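Helix-turn-helix transcriptional regulator (Pseudomonas aeruginosa, PDB 5XHX) is a LuxR-family transcriptional regulator, here represented by its ligand-binding domain, that probably binds DNA through a C-terminal helix-turn-helix domain outside this fragment. Local coordinates at residues F27-L32 against A168-R173. Residues are numbered along the deposited sequence; the frame is centred on the assembly and turned at random.
Sequences FFWRIL and ALMKKR
Phe28 and Arg173 run past each other in opposite directions and form the tight end of this contact. Arg173 CG lies 3.6 Å from Phe28 CD2. Its guanidinium rests one face on Phe28 CB, with NH1 3.4 Å from that CB. Arg173 CG is anti to the backbone N (chi1 167°) and the chain then bends at chi2, which lays it along the Phe28 ring. NH1 donates to the carbonyl oxygens of Leu23 and Arg25, just ahead of helix 28-36, and NE forms a salt bridge with Glu177. Glu177 also accepts the bond from Trp29 NE1, so one carboxylate ties both side chains. The indole plane stands nearly upright to the guanidinium, 86° apart. Met170 CG sits at the indole edge, 3.8 Å from Trp29 CZ3. Leu169 CD1 lies at the Phe28 ring edge, 4.0 Å from CE1. Packing is looser toward Leu32, whose CD2 is 4.1 Å from Met170 CG. The contact joins two antiparallel helices, from the N-terminal part and C-terminal end of the domain, axes 12.1 Å apart, through a buried apolar patch. Strand 140-147 packs against Trp29, Leu32 and Met170, helix 11-21 touches Phe28 and Leu169, and Leu20 of the second subunit reaches Leu169.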
ATOM      1  N   PHE A  27       4.526   6.973 -12.293  1.00 39.16           N
ATOM      2  CA  PHE A  27       3.768   5.986 -13.049  1.00 37.25           C
ATOM      3  C   PHE A  27       2.805   5.174 -12.184  1.00 32.23           C
ATOM      4  O   PHE A  27       2.361   4.107 -12.618  1.00 37.32           O
ATOM      5  CB  PHE A  27       4.729   5.037 -13.771  1.00 43.28           C
ATOM      6  CG  PHE A  27       5.893   4.590 -12.919  1.00 44.61           C
ATOM      7  CD1 PHE A  27       5.819   3.424 -12.178  1.00 46.72           C
ATOM      8  CD2 PHE A  27       7.052   5.353 -12.845  1.00 46.96           C
ATOM      9  CE1 PHE A  27       6.888   3.011 -11.386  1.00 47.74           C
ATOM     10  CE2 PHE A  27       8.122   4.956 -12.058  1.00 47.96           C
ATOM     11  CZ  PHE A  27       8.039   3.776 -11.329  1.00 52.55           C
ATOM     12  N   PHE A  28       2.481   5.645 -10.978  1.00 34.78           N
ATOM     13  CA  PHE A  28       1.616   4.865 -10.090  1.00 32.69           C
ATOM     14  C   PHE A  28       0.270   4.548 -10.738  1.00 29.83           C
ATOM     15  O   PHE A  28      -0.182   3.402 -10.712  1.00 30.20           O
ATOM     16  CB  PHE A  28       1.392   5.600  -8.771  1.00 28.81           C
ATOM     17  CG  PHE A  28       0.243   5.037  -7.965  1.00 33.58           C
ATOM     18  CD1 PHE A  28       0.406   3.865  -7.219  1.00 29.04           C
ATOM     19  CD2 PHE A  28      -1.007   5.660  -7.973  1.00 31.71           C
ATOM     20  CE1 PHE A  28      -0.650   3.331  -6.493  1.00 29.00           C
ATOM     21  CE2 PHE A  28      -2.075   5.125  -7.243  1.00 31.14           C
ATOM     22  CZ  PHE A  28      -1.891   3.963  -6.499  1.00 28.02           C
ATOM     23  N   TRP A  29      -0.407   5.559 -11.301  1.00 30.32           N
ATOM     24  CA  TRP A  29      -1.745   5.316 -11.844  1.00 30.69           C
ATOM     25  C   TRP A  29      -1.701   4.346 -13.015  1.00 30.69           C
ATOM     26  O   TRP A  29      -2.610   3.524 -13.181  1.00 31.21           O
ATOM     27  CB  TRP A  29      -2.407   6.636 -12.262  1.00 29.64           C
ATOM     28  CG  TRP A  29      -2.692   7.501 -11.090  1.00 30.10           C
ATOM     29  CD1 TRP A  29      -2.031   8.626 -10.733  1.00 29.69           C
ATOM     30  CD2 TRP A  29      -3.686   7.276 -10.074  1.00 26.82           C
ATOM     31  NE1 TRP A  29      -2.567   9.146  -9.585  1.00 28.40           N
ATOM     32  CE2 TRP A  29      -3.588   8.336  -9.163  1.00 26.05           C
ATOM     33  CE3 TRP A  29      -4.675   6.304  -9.879  1.00 27.05           C
ATOM     34  CZ2 TRP A  29      -4.418   8.442  -8.041  1.00 28.62           C
ATOM     35  CZ3 TRP A  29      -5.506   6.413  -8.772  1.00 24.22           C
ATOM     36  CH2 TRP A  29      -5.369   7.467  -7.866  1.00 25.55           C
ATOM     37  N   ARG A  30      -0.659   4.431 -13.849  1.00 33.64           N
ATOM     38  CA  ARG A  30      -0.502   3.446 -14.916  1.00 32.15           C
ATOM     39  C   ARG A  30      -0.394   2.035 -14.350  1.00 31.48           C
ATOM     40  O   ARG A  30      -1.007   1.101 -14.879  1.00 34.19           O
ATOM     41  CB  ARG A  30       0.721   3.769 -15.786  1.00 35.05           C
ATOM     42  CG  ARG A  30       0.870   2.788 -16.969  1.00 41.22           C
ATOM     43  CD  ARG A  30       2.087   3.066 -17.871  1.00 44.49           C
ATOM     44  NE  ARG A  30       3.343   3.139 -17.127  1.00 53.28           N
ATOM     45  CZ  ARG A  30       4.136   2.098 -16.865  1.00 51.57           C
ATOM     46  NH1 ARG A  30       3.813   0.879 -17.283  1.00 45.71           N
ATOM     47  NH2 ARG A  30       5.260   2.278 -16.178  1.00 48.35           N
ATOM     48  N   ILE A  31       0.354   1.861 -13.255  1.00 36.38           N
ATOM     49  CA  ILE A  31       0.517   0.518 -12.692  1.00 31.51           C
ATOM     50  C   ILE A  31      -0.783   0.036 -12.056  1.00 31.20           C
ATOM     51  O   ILE A  31      -1.134  -1.144 -12.152  1.00 27.73           O
ATOM     52  CB  ILE A  31       1.684   0.481 -11.684  1.00 34.96           C
ATOM     53  CG1 ILE A  31       2.994   0.915 -12.358  1.00 34.07           C
ATOM     54  CG2 ILE A  31       1.824  -0.950 -11.089  1.00 30.03           C
ATOM     55  CD1 ILE A  31       3.308   0.125 -13.608  1.00 39.02           C
ATOM     56  N   LEU A  32      -1.524   0.937 -11.405  1.00 32.60           N
ATOM     57  CA  LEU A  32      -2.812   0.548 -10.835  1.00 30.56           C
ATOM     58  C   LEU A  32      -3.792   0.119 -11.926  1.00 30.75           C
ATOM     59  O   LEU A  32      -4.432  -0.938 -11.831  1.00 28.78           O
ATOM     60  CB  LEU A  32      -3.374   1.705  -9.996  1.00 30.43           C
ATOM     61  CG  LEU A  32      -4.784   1.497  -9.414  1.00 33.73           C
ATOM     62  CD1 LEU A  32      -4.908   0.155  -8.682  1.00 31.44           C
ATOM     63  CD2 LEU A  32      -5.141   2.648  -8.487  1.00 26.66           C
ATOM     64  N   ALA A 168      -8.287   2.266  -0.684  1.00 24.72           N
ATOM     65  CA  ALA A 168      -7.293   2.569   0.344  1.00 29.81           C
ATOM     66  C   ALA A 168      -6.011   3.079  -0.290  1.00 27.20           C
ATOM     67  O   ALA A 168      -5.426   4.075   0.161  1.00 30.36           O
ATOM     68  CB  ALA A 168      -7.015   1.322   1.194  1.00 29.07           C
ATOM     69  N   LEU A 169      -5.561   2.400  -1.340  1.00 25.79           N
ATOM     70  CA  LEU A 169      -4.372   2.817  -2.071  1.00 27.52           C
ATOM     71  C   LEU A 169      -4.548   4.209  -2.669  1.00 28.06           C
ATOM     72  O   LEU A 169      -3.648   5.050  -2.590  1.00 24.59           O
ATOM     73  CB  LEU A 169      -4.095   1.816  -3.195  1.00 30.64           C
ATOM     74  CG  LEU A 169      -2.868   0.931  -3.289  1.00 41.77           C
ATOM     75  CD1 LEU A 169      -2.779   0.449  -4.734  1.00 34.16           C
ATOM     76  CD2 LEU A 169      -1.623   1.689  -2.878  1.00 40.44           C
ATOM     77  N   MET A 170      -5.680   4.435  -3.349  1.00 26.03           N
ATOM     78  CA  MET A 170      -5.927   5.736  -3.974  1.00 30.56           C
ATOM     79  C   MET A 170      -5.817   6.856  -2.954  1.00 25.45           C
ATOM     80  O   MET A 170      -5.154   7.868  -3.195  1.00 28.57           O
ATOM     81  CB  MET A 170      -7.306   5.748  -4.646  1.00 21.73           C
ATOM     82  CG  MET A 170      -7.401   4.805  -5.841  1.00 24.16           C
ATOM     83  SD  MET A 170      -9.071   4.669  -6.492  1.00 26.33           S
ATOM     84  CE  MET A 170      -9.369   6.439  -6.810  1.00 23.14           C
ATOM     85  N   LYS A 171      -6.457   6.678  -1.796  1.00 28.64           N
ATOM     86  CA  LYS A 171      -6.415   7.697  -0.751  1.00 30.48           C
ATOM     87  C   LYS A 171      -4.979   7.958  -0.303  1.00 35.79           C
ATOM     88  O   LYS A 171      -4.569   9.114  -0.140  1.00 32.43           O
ATOM     89  CB  LYS A 171      -7.292   7.256   0.429  1.00 32.55           C
ATOM     90  CG  LYS A 171      -7.383   8.257   1.584  1.00 43.69           C
ATOM     91  CD  LYS A 171      -7.809   9.645   1.112  1.00 44.95           C
ATOM     92  CE  LYS A 171      -8.399  10.480   2.248  1.00 50.14           C
ATOM     93  NZ  LYS A 171      -9.851  10.168   2.477  1.00 53.56           N
ATOM     94  N   LYS A 172      -4.180   6.895  -0.151  1.00 32.26           N
ATOM     95  CA  LYS A 172      -2.799   7.083   0.281  1.00 35.94           C
ATOM     96  C   LYS A 172      -1.960   7.740  -0.807  1.00 30.53           C
ATOM     97  O   LYS A 172      -1.043   8.512  -0.500  1.00 32.25           O
ATOM     98  CB  LYS A 172      -2.194   5.740   0.708  1.00 30.72           C
ATOM     99  CG  LYS A 172      -2.789   5.203   2.009  1.00 31.25           C
ATOM    100  CD  LYS A 172      -2.608   6.222   3.131  1.00 37.12           C
ATOM    101  CE  LYS A 172      -3.216   5.743   4.440  1.00 39.88           C
ATOM    102  NZ  LYS A 172      -4.663   6.075   4.572  1.00 34.11           N
ATOM    103  N   ARG A 173      -2.283   7.493  -2.077  1.00 28.76           N
ATOM    104  CA  ARG A 173      -1.513   8.122  -3.148  1.00 31.41           C
ATOM    105  C   ARG A 173      -1.559   9.650  -3.086  1.00 33.70           C
ATOM    106  O   ARG A 173      -0.615  10.299  -3.546  1.00 35.68           O
ATOM    107  CB  ARG A 173      -1.997   7.594  -4.506  1.00 30.48           C
ATOM    108  CG  ARG A 173      -1.521   8.368  -5.732  1.00 32.54           C
ATOM    109  CD  ARG A 173      -0.000   8.378  -5.913  1.00 34.65           C
ATOM    110  NE  ARG A 173       0.376   9.109  -7.122  1.00 34.48           N
ATOM    111  CZ  ARG A 173       1.577   9.063  -7.703  1.00 42.55           C
ATOM    112  NH1 ARG A 173       2.547   8.323  -7.186  1.00 34.01           N
ATOM    113  NH2 ARG A 173       1.808   9.759  -8.814  1.00 38.83           N
TER